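Local coordinates for hypothetical protein Ta0583 (Thermoplasma acidophilum, PDB 2FSJ), which is an archaeal actin homolog that polymerises into bundles of helical filaments, a process that requires nucleoside triphosphate and works best with ATP, at residues G131-D134 against L135-A139; V245-D248 against L249-A253; I274-D277 against L278-I282. All blocks are in the same frame, centred on the assembly; numbering follows the deposited sequence.

Contact 1 of 3, residues G131-D134 against L135-A139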
loop_
_atom_site.group_PDB
_atom_site.type_symbol
_atom_site.label_atom_id
_atom_site.label_comp_id
_atom_site.label_asym_id
_atom_site.label_seq_id
_atom_site.Cartn_x
_atom_site.Cartn_y
_atom_site.Cartn_z
ATOM N N GLY A 131 -4.727 -11.261 -8.566
ATOM C CA GLY A 131 -5.559 -11.383 -9.763
ATOM C C GLY A 131 -4.832 -11.211 -11.091
ATOM O O GLY A 131 -5.149 -11.897 -12.089
ATOM N N THR A 132 -3.820 -10.323 -11.101
ATOM C CA THR A 132 -2.979 -10.123 -12.288
ATOM C C THR A 132 -1.520 -10.331 -11.968
ATOM O O THR A 132 -0.646 -9.716 -12.605
ATOM C CB THR A 132 -3.162 -8.726 -12.859
ATOM O OG1 THR A 132 -2.948 -7.715 -11.835
ATOM C CG2 THR A 132 -4.580 -8.521 -13.342
ATOM N N PHE A 133 -1.252 -11.223 -11.018
ATOM C CA PHE A 133 0.092 -11.479 -10.510
ATOM C C PHE A 133 1.099 -11.850 -11.594
ATOM O O PHE A 133 2.145 -11.216 -11.731
ATOM C CB PHE A 133 0.071 -12.585 -9.470
ATOM C CG PHE A 133 1.406 -12.830 -8.802
ATOM C CD1 PHE A 133 1.871 -11.966 -7.827
ATOM C CD2 PHE A 133 2.178 -13.942 -9.136
ATOM C CE1 PHE A 133 3.102 -12.163 -7.240
ATOM C CE2 PHE A 133 3.365 -14.171 -8.527
ATOM C CZ PHE A 133 3.835 -13.264 -7.555
ATOM N N ASP A 134 0.808 -12.871 -12.376
ATOM C CA ASP A 134 1.786 -13.261 -13.416
ATOM C C ASP A 134 2.088 -12.161 -14.443
ATOM O O ASP A 134 3.260 -11.933 -14.782
ATOM C CB ASP A 134 1.311 -14.509 -14.135
ATOM C CG ASP A 134 1.216 -15.668 -13.242
ATOM O OD1 ASP A 134 2.189 -15.947 -12.499
ATOM O OD2 ASP A 134 0.186 -16.379 -13.196
ATOM N N LEU A 135 1.047 -11.470 -14.935
ATOM C CA LEU A 135 1.217 -10.325 -15.845
ATOM C C LEU A 135 2.092 -9.200 -15.270
ATOM O O LEU A 135 3.025 -8.733 -15.925
ATOM C CB LEU A 135 -0.140 -9.681 -16.253
ATOM C CG LEU A 135 -1.019 -10.287 -17.366
ATOM C CD1 LEU A 135 -2.350 -9.531 -17.439
ATOM C CD2 LEU A 135 -0.330 -10.263 -18.746
ATOM N N GLU A 136 1.747 -8.734 -14.073
ATOM C CA GLU A 136 2.485 -7.636 -13.431
ATOM C C GLU A 136 3.891 -8.090 -13.040
ATOM O O GLU A 136 4.804 -7.277 -13.063
ATOM C CB GLU A 136 1.746 -7.107 -12.203
ATOM C CG GLU A 136 0.484 -6.370 -12.501
ATOM C CD GLU A 136 0.706 -5.072 -13.252
ATOM O OE1 GLU A 136 1.790 -4.491 -13.144
ATOM O OE2 GLU A 136 -0.214 -4.658 -13.947
ATOM N N VAL A 137 4.079 -9.342 -12.647
ATOM C CA VAL A 137 5.437 -9.829 -12.321
ATOM C C VAL A 137 6.315 -9.802 -13.588
ATOM O O VAL A 137 7.428 -9.263 -13.556
ATOM C CB VAL A 137 5.466 -11.221 -11.658
ATOM C CG1 VAL A 137 6.886 -11.771 -11.599
ATOM C CG2 VAL A 137 4.897 -11.192 -10.245
ATOM N N LYS A 138 5.800 -10.330 -14.701
ATOM C CA LYS A 138 6.518 -10.325 -15.967
ATOM C C LYS A 138 6.883 -8.879 -16.371
ATOM O O LYS A 138 8.069 -8.593 -16.648
ATOM C CB LYS A 138 5.681 -11.003 -17.060
ATOM C CG LYS A 138 6.317 -10.952 -18.459
ATOM C CD LYS A 138 5.455 -11.606 -19.524
ATOM C CE LYS A 138 6.220 -11.762 -20.878
ATOM N NZ LYS A 138 6.292 -10.506 -21.599
ATOM N N ALA A 139 5.907 -7.973 -16.341
ATOM C CA ALA A 139 6.132 -6.560 -16.694
ATOM C C ALA A 139 7.197 -5.890 -15.810
ATOM O O ALA A 139 8.014 -5.109 -16.311
ATOM C CB ALA A 139 4.845 -5.755 -16.663
HETATM O O HOH W 1 -2.881 -5.150 -13.008
#

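Contact 2 of 3, residues V245-D248 against L249-A253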
loop_
_atom_site.group_PDB
_atom_site.type_symbol
_atom_site.label_atom_id
_atom_site.label_comp_id
_atom_site.label_asym_id
_atom_site.label_seq_id
_atom_site.Cartn_x
_atom_site.Cartn_y
_atom_site.Cartn_z
ATOM N N VAL A 245 -14.907 20.542 -0.119
ATOM C CA VAL A 245 -13.694 20.386 0.710
ATOM C C VAL A 245 -12.617 19.610 -0.078
ATOM O O VAL A 245 -12.937 18.673 -0.807
ATOM C CB VAL A 245 -13.993 19.716 2.087
ATOM C CG1 VAL A 245 -15.084 20.500 2.879
ATOM C CG2 VAL A 245 -14.394 18.278 1.912
ATOM N N PRO A 246 -11.351 19.994 0.004
ATOM C CA PRO A 246 -10.312 19.191 -0.658
ATOM C C PRO A 246 -10.249 17.759 -0.120
ATOM O O PRO A 246 -10.562 17.516 1.027
ATOM C CB PRO A 246 -9.011 19.955 -0.347
ATOM C CG PRO A 246 -9.448 21.376 -0.035
ATOM C CD PRO A 246 -10.803 21.193 0.644
ATOM N N PHE A 247 -9.814 16.830 -0.956
ATOM C CA PHE A 247 -9.789 15.400 -0.636
ATOM C C PHE A 247 -9.005 15.096 0.628
ATOM O O PHE A 247 -9.516 14.386 1.492
ATOM C CB PHE A 247 -9.244 14.612 -1.831
ATOM C CG PHE A 247 -9.093 13.131 -1.579
ATOM C CD1 PHE A 247 -10.067 12.253 -1.983
ATOM C CD2 PHE A 247 -7.969 12.634 -0.936
ATOM C CE1 PHE A 247 -9.930 10.875 -1.743
ATOM C CE2 PHE A 247 -7.832 11.266 -0.699
ATOM C CZ PHE A 247 -8.811 10.391 -1.118
ATOM N N ASP A 248 -7.794 15.651 0.757
ATOM C CA ASP A 248 -6.929 15.377 1.931
ATOM C C ASP A 248 -7.604 15.881 3.209
ATOM O O ASP A 248 -7.509 15.243 4.255
ATOM C CB ASP A 248 -5.527 15.994 1.781
ATOM C CG ASP A 248 -4.677 15.273 0.746
ATOM O OD1 ASP A 248 -4.809 14.031 0.669
ATOM O OD2 ASP A 248 -3.875 15.849 -0.041
ATOM N N LEU A 249 -8.333 16.994 3.122
ATOM C CA LEU A 249 -9.044 17.499 4.307
ATOM C C LEU A 249 -10.246 16.623 4.678
ATOM O O LEU A 249 -10.520 16.396 5.843
ATOM C CB LEU A 249 -9.527 18.928 4.068
ATOM C CG LEU A 249 -10.077 19.707 5.278
ATOM C CD1 LEU A 249 -9.092 19.783 6.452
ATOM C CD2 LEU A 249 -10.471 21.142 4.858
ATOM N N ALA A 250 -10.982 16.155 3.678
ATOM C CA ALA A 250 -12.075 15.214 3.901
ATOM C C ALA A 250 -11.611 13.902 4.518
ATOM O O ALA A 250 -12.282 13.341 5.339
ATOM C CB ALA A 250 -12.792 14.914 2.576
ATOM N N GLN A 251 -10.482 13.386 4.081
ATOM C CA GLN A 251 -9.924 12.176 4.701
ATOM C C GLN A 251 -9.676 12.411 6.207
ATOM O O GLN A 251 -10.069 11.605 7.035
ATOM C CB GLN A 251 -8.652 11.733 3.966
ATOM C CG GLN A 251 -7.980 10.491 4.602
ATOM C CD GLN A 251 -7.148 9.711 3.613
ATOM O OE1 GLN A 251 -6.642 10.277 2.665
ATOM N NE2 GLN A 251 -7.026 8.394 3.822
ATOM N N GLU A 252 -9.122 13.565 6.566
ATOM C CA GLU A 252 -8.949 13.911 7.987
ATOM C C GLU A 252 -10.277 13.921 8.680
ATOM O O GLU A 252 -10.402 13.424 9.784
ATOM C CB GLU A 252 -8.353 15.298 8.176
ATOM C CG GLU A 252 -6.939 15.513 7.698
ATOM C CD GLU A 252 -6.432 16.885 8.165
ATOM O OE1 GLU A 252 -6.725 17.249 9.343
ATOM O OE2 GLU A 252 -5.782 17.609 7.352
ATOM N N ALA A 253 -11.291 14.461 8.014
ATOM C CA ALA A 253 -12.605 14.614 8.628
ATOM C C ALA A 253 -13.307 13.290 8.924
ATOM O O ALA A 253 -14.331 13.257 9.599
ATOM C CB ALA A 253 -13.485 15.560 7.783
#

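Contact 3 of 3, residues I274-D277 against L278-I282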
loop_
_atom_site.group_PDB
_atom_site.type_symbol
_atom_site.label_atom_id
_atom_site.label_comp_id
_atom_site.label_asym_id
_atom_site.label_seq_id
_atom_site.Cartn_x
_atom_site.Cartn_y
_atom_site.Cartn_z
ATOM N N ILE A 274 -21.223 6.374 7.546
ATOM C CA ILE A 274 -20.637 6.187 6.216
ATOM C C ILE A 274 -19.603 5.035 6.320
ATOM O O ILE A 274 -19.583 4.149 5.495
ATOM C CB ILE A 274 -19.970 7.502 5.754
ATOM C CG1 ILE A 274 -21.039 8.607 5.547
ATOM C CG2 ILE A 274 -19.166 7.300 4.515
ATOM C CD1 ILE A 274 -20.494 9.956 5.650
ATOM N N LEU A 275 -18.773 5.065 7.345
ATOM C CA LEU A 275 -17.803 4.005 7.621
ATOM C C LEU A 275 -18.418 2.655 7.937
ATOM O O LEU A 275 -17.894 1.605 7.515
ATOM C CB LEU A 275 -16.830 4.426 8.728
ATOM C CG LEU A 275 -15.830 5.525 8.353
ATOM C CD1 LEU A 275 -15.168 6.113 9.646
ATOM C CD2 LEU A 275 -14.804 5.088 7.359
ATOM N N GLU A 276 -19.538 2.648 8.628
ATOM C CA GLU A 276 -20.279 1.399 8.851
ATOM C C GLU A 276 -20.849 0.847 7.548
ATOM O O GLU A 276 -20.837 -0.357 7.322
ATOM C CB GLU A 276 -21.452 1.630 9.809
ATOM C CG GLU A 276 -22.062 0.346 10.326
ATOM C CD GLU A 276 -21.792 0.195 11.817
ATOM O OE1 GLU A 276 -22.380 1.001 12.596
ATOM O OE2 GLU A 276 -20.964 -0.688 12.207
ATOM N N ASP A 277 -21.330 1.734 6.689
ATOM C CA ASP A 277 -21.794 1.337 5.371
ATOM C C ASP A 277 -20.662 0.722 4.565
ATOM O O ASP A 277 -20.874 -0.283 3.924
ATOM C CB ASP A 277 -22.377 2.511 4.582
ATOM C CG ASP A 277 -22.955 2.077 3.255
ATOM O OD1 ASP A 277 -23.874 1.224 3.226
ATOM O OD2 ASP A 277 -22.516 2.470 2.159
ATOM N N LEU A 278 -19.468 1.306 4.615
ATOM C CA LEU A 278 -18.316 0.725 3.877
ATOM C C LEU A 278 -18.019 -0.694 4.374
ATOM O O LEU A 278 -17.900 -1.647 3.591
ATOM C CB LEU A 278 -17.098 1.598 4.077
ATOM C CG LEU A 278 -15.737 1.120 3.566
ATOM C CD1 LEU A 278 -15.866 0.785 2.037
ATOM C CD2 LEU A 278 -14.722 2.144 3.829
ATOM N N ALA A 279 -17.911 -0.825 5.687
ATOM C CA ALA A 279 -17.701 -2.111 6.334
ATOM C C ALA A 279 -18.768 -3.130 5.976
ATOM O O ALA A 279 -18.439 -4.262 5.604
ATOM C CB ALA A 279 -17.623 -1.950 7.863
ATOM N N ASN A 280 -20.027 -2.747 6.079
ATOM C CA ASN A 280 -21.119 -3.630 5.756
ATOM C C ASN A 280 -21.030 -4.152 4.295
ATOM O O ASN A 280 -21.290 -5.355 4.043
ATOM C CB ASN A 280 -22.491 -2.949 6.050
ATOM C CG ASN A 280 -22.771 -2.813 7.537
ATOM O OD1 ASN A 280 -22.094 -3.423 8.371
ATOM N ND2 ASN A 280 -23.778 -2.056 7.870
ATOM N N ARG A 281 -20.642 -3.292 3.340
ATOM C CA ARG A 281 -20.568 -3.724 1.941
ATOM C C ARG A 281 -19.434 -4.712 1.741
ATOM O O ARG A 281 -19.595 -5.691 1.016
ATOM C CB ARG A 281 -20.374 -2.564 0.972
ATOM C CG ARG A 281 -21.651 -1.728 0.806
ATOM C CD ARG A 281 -21.506 -0.611 -0.185
ATOM N NE ARG A 281 -22.752 0.150 -0.351
ATOM C CZ ARG A 281 -23.669 -0.046 -1.315
ATOM N NH1 ARG A 281 -23.531 -1.011 -2.240
ATOM N NH2 ARG A 281 -24.740 0.740 -1.345
ATOM N N ILE A 282 -18.305 -4.478 2.397
ATOM C CA ILE A 282 -17.185 -5.396 2.278
ATOM C C ILE A 282 -17.523 -6.740 2.882
ATOM O O ILE A 282 -17.277 -7.795 2.256
ATOM C CB ILE A 282 -15.914 -4.797 2.926
ATOM C CG1 ILE A 282 -15.430 -3.598 2.111
ATOM C CG2 ILE A 282 -14.815 -5.839 3.050
ATOM C CD1 ILE A 282 -14.583 -2.638 2.925
#

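Contact 1 of 3, residues G131-D134 against L135-A139
E136, V137 and K138 each donate a backbone N-H to the carbonyl oxygen four residues earlier, and together these bonds make the opening turn of helix 133-144. E136 N reaches T132 O at 3.0 Å in an almost straight bond (173°); V137 N sits 2.8 Å from F133 O, and K138 N 3.0 Å from D134 O. T132 occupies the N-cap position, yet its side chain caps nothing. Its hydroxyl turns to E136 instead, the two side chains running alongside each other with OG1 3.7 Å from CG of E136. One water links their ends: it lies 2.8 Å from T132 OG1 and donates a 2.9 Å bond to E136 OE2, the same oxygen that R94 holds in a salt bridge. F133 and V137 meet on another side of the helix. With CG anti to the backbone N (chi1 -175°), the F133 ring swings along the helix to where V137 can cover it. Methyl CG2 of V137 stands over the middle of one face, 3.6 Å from the centroid and 13° off the normal, a CH-pi contact. Both residues also touch M168 of strand 158-170, and F133 reaches P170 and T128 as well, which seats this turn on the large sheet of the N-terminal part. K138 extends away to a salt bridge with E142. The chemistry thus divides round the turn: a methyl pressed on the ring face probably limits how the F133 ring can turn, whereas the R94 charge and the water bond probably keep the E136 carboxylate ionised and fixed in direction.

Contact 2 of 3, residues V245-D248 against L249-A253
V245 and A250 form the close-packed side of this short helix start. CG2 of V245 meets CB of A250 at 3.8 Å, both residues being buried, and A250 presses further against I230 of helix 226-241. The backbone binds the same turn: A250 N donates to P246 O at 3.0 Å and Q251 N to F247 O at 2.9 Å, while E252 N reaches D248 O at a longer 3.3 Å. P246, at the N-cap position, brings ring atom CD to within 4.2 Å of L249 CD2, a looser apolar touch; both side chains also rest on F260 of strand 258-260. The more open side carries F247, D248 and Q251. Four residues apart, F247 and Q251 leave the same side of the helix, and with CG anti to the backbone N in both (chi1 176° and 178°) their side chains come within touch. There they cross without stacking: OE1 of Q251 approaches CE2 of F247 at 3.7 Å, with the amide plane turned 83° from the ring. D248 brings OD1 to the ring edge in the plane of F247, and its other oxygen, OD2, forms a salt bridge with R48. Q251 is an ATP-binding residue, and the F247 side chain lies about 4 Å from that of S199, another one. F247 therefore probably belongs to the surroundings of the nucleotide site. Aliphatic packing secures one side of the turn, whereas its aromatic and amide groups meet through one van der Waals approach at OE1, which by itself probably does little to fix the rotation of the Q251 amide.

Contact 3 of 3, residues I274-D277 against L278-I282
D277 and R281 meet because D277 CG stands anti to the backbone N (chi1 -176°), which carries the carboxylate along helix 268-290 toward the following turn, while R281 stays extended from CG to NE. OD2 of D277 arrives at the edge of the guanidinium, near its plane, 3.4 Å from NE; the carboxylate itself is turned 82° from that plane. The resulting salt bridge contains a weak hydrogen bond, long but fairly straight at the proton, and it uses NE alone of the three guanidinium nitrogens. The pair one residue earlier behaves differently. E276 and N280 cross obliquely, with CG of E276 3.8 Å from ND2 of N280, and the carboxylate and amide planes lie nearly parallel. N280 keeps its amide folded close over the previous turn, CG only 3.1 Å from E276 O, while N280 N donates to that same carbonyl oxygen at 2.8 Å. What joins these two polar ends is R313, whose NH1 forms a salt bridge with E276 OE2 and whose NH2 is hydrogen-bonded to N280 OD1. An alanine at N280 would probably leave NH2 of R313 without this acceptor and its guanidinium less firmly held beside E276. Beneath the side chains the helix backbone is regular, as in A279 N to L275 O at 3.0 Å. The helix faces of the segment have distinct neighbours: L275, L278, A279 and I282 pack on I310 of the short helix 307-310, L278 and R281 touch I224 just before helix 226-241, and I274 and L275 lie against A229 of that helix.

Overall arrangement
All three contacts are local, between neighbouring turns of a helix: contacts 1 and 2 at a helix start, contact 3 within helix 268-290. They belong to two parts of the actin-like fold. Contact 1 lies in the N-terminal actin-like region, its centre about 33 Å from that of contact 2 and about 30 Å from that of contact 3, and away from the ATP-binding residues. Contacts 2 and 3 share the MreB-like C-terminal region, with centres about 19 Å apart and nearest atoms about 7 Å apart; helix 226-241 touches both. Contact 2 supplies Q251 to the ATP site. Contact 3 lies farther off: the side chain of L278 is about 7 Å from G306 and that of L275 about 9 Å from the side chain of Q251.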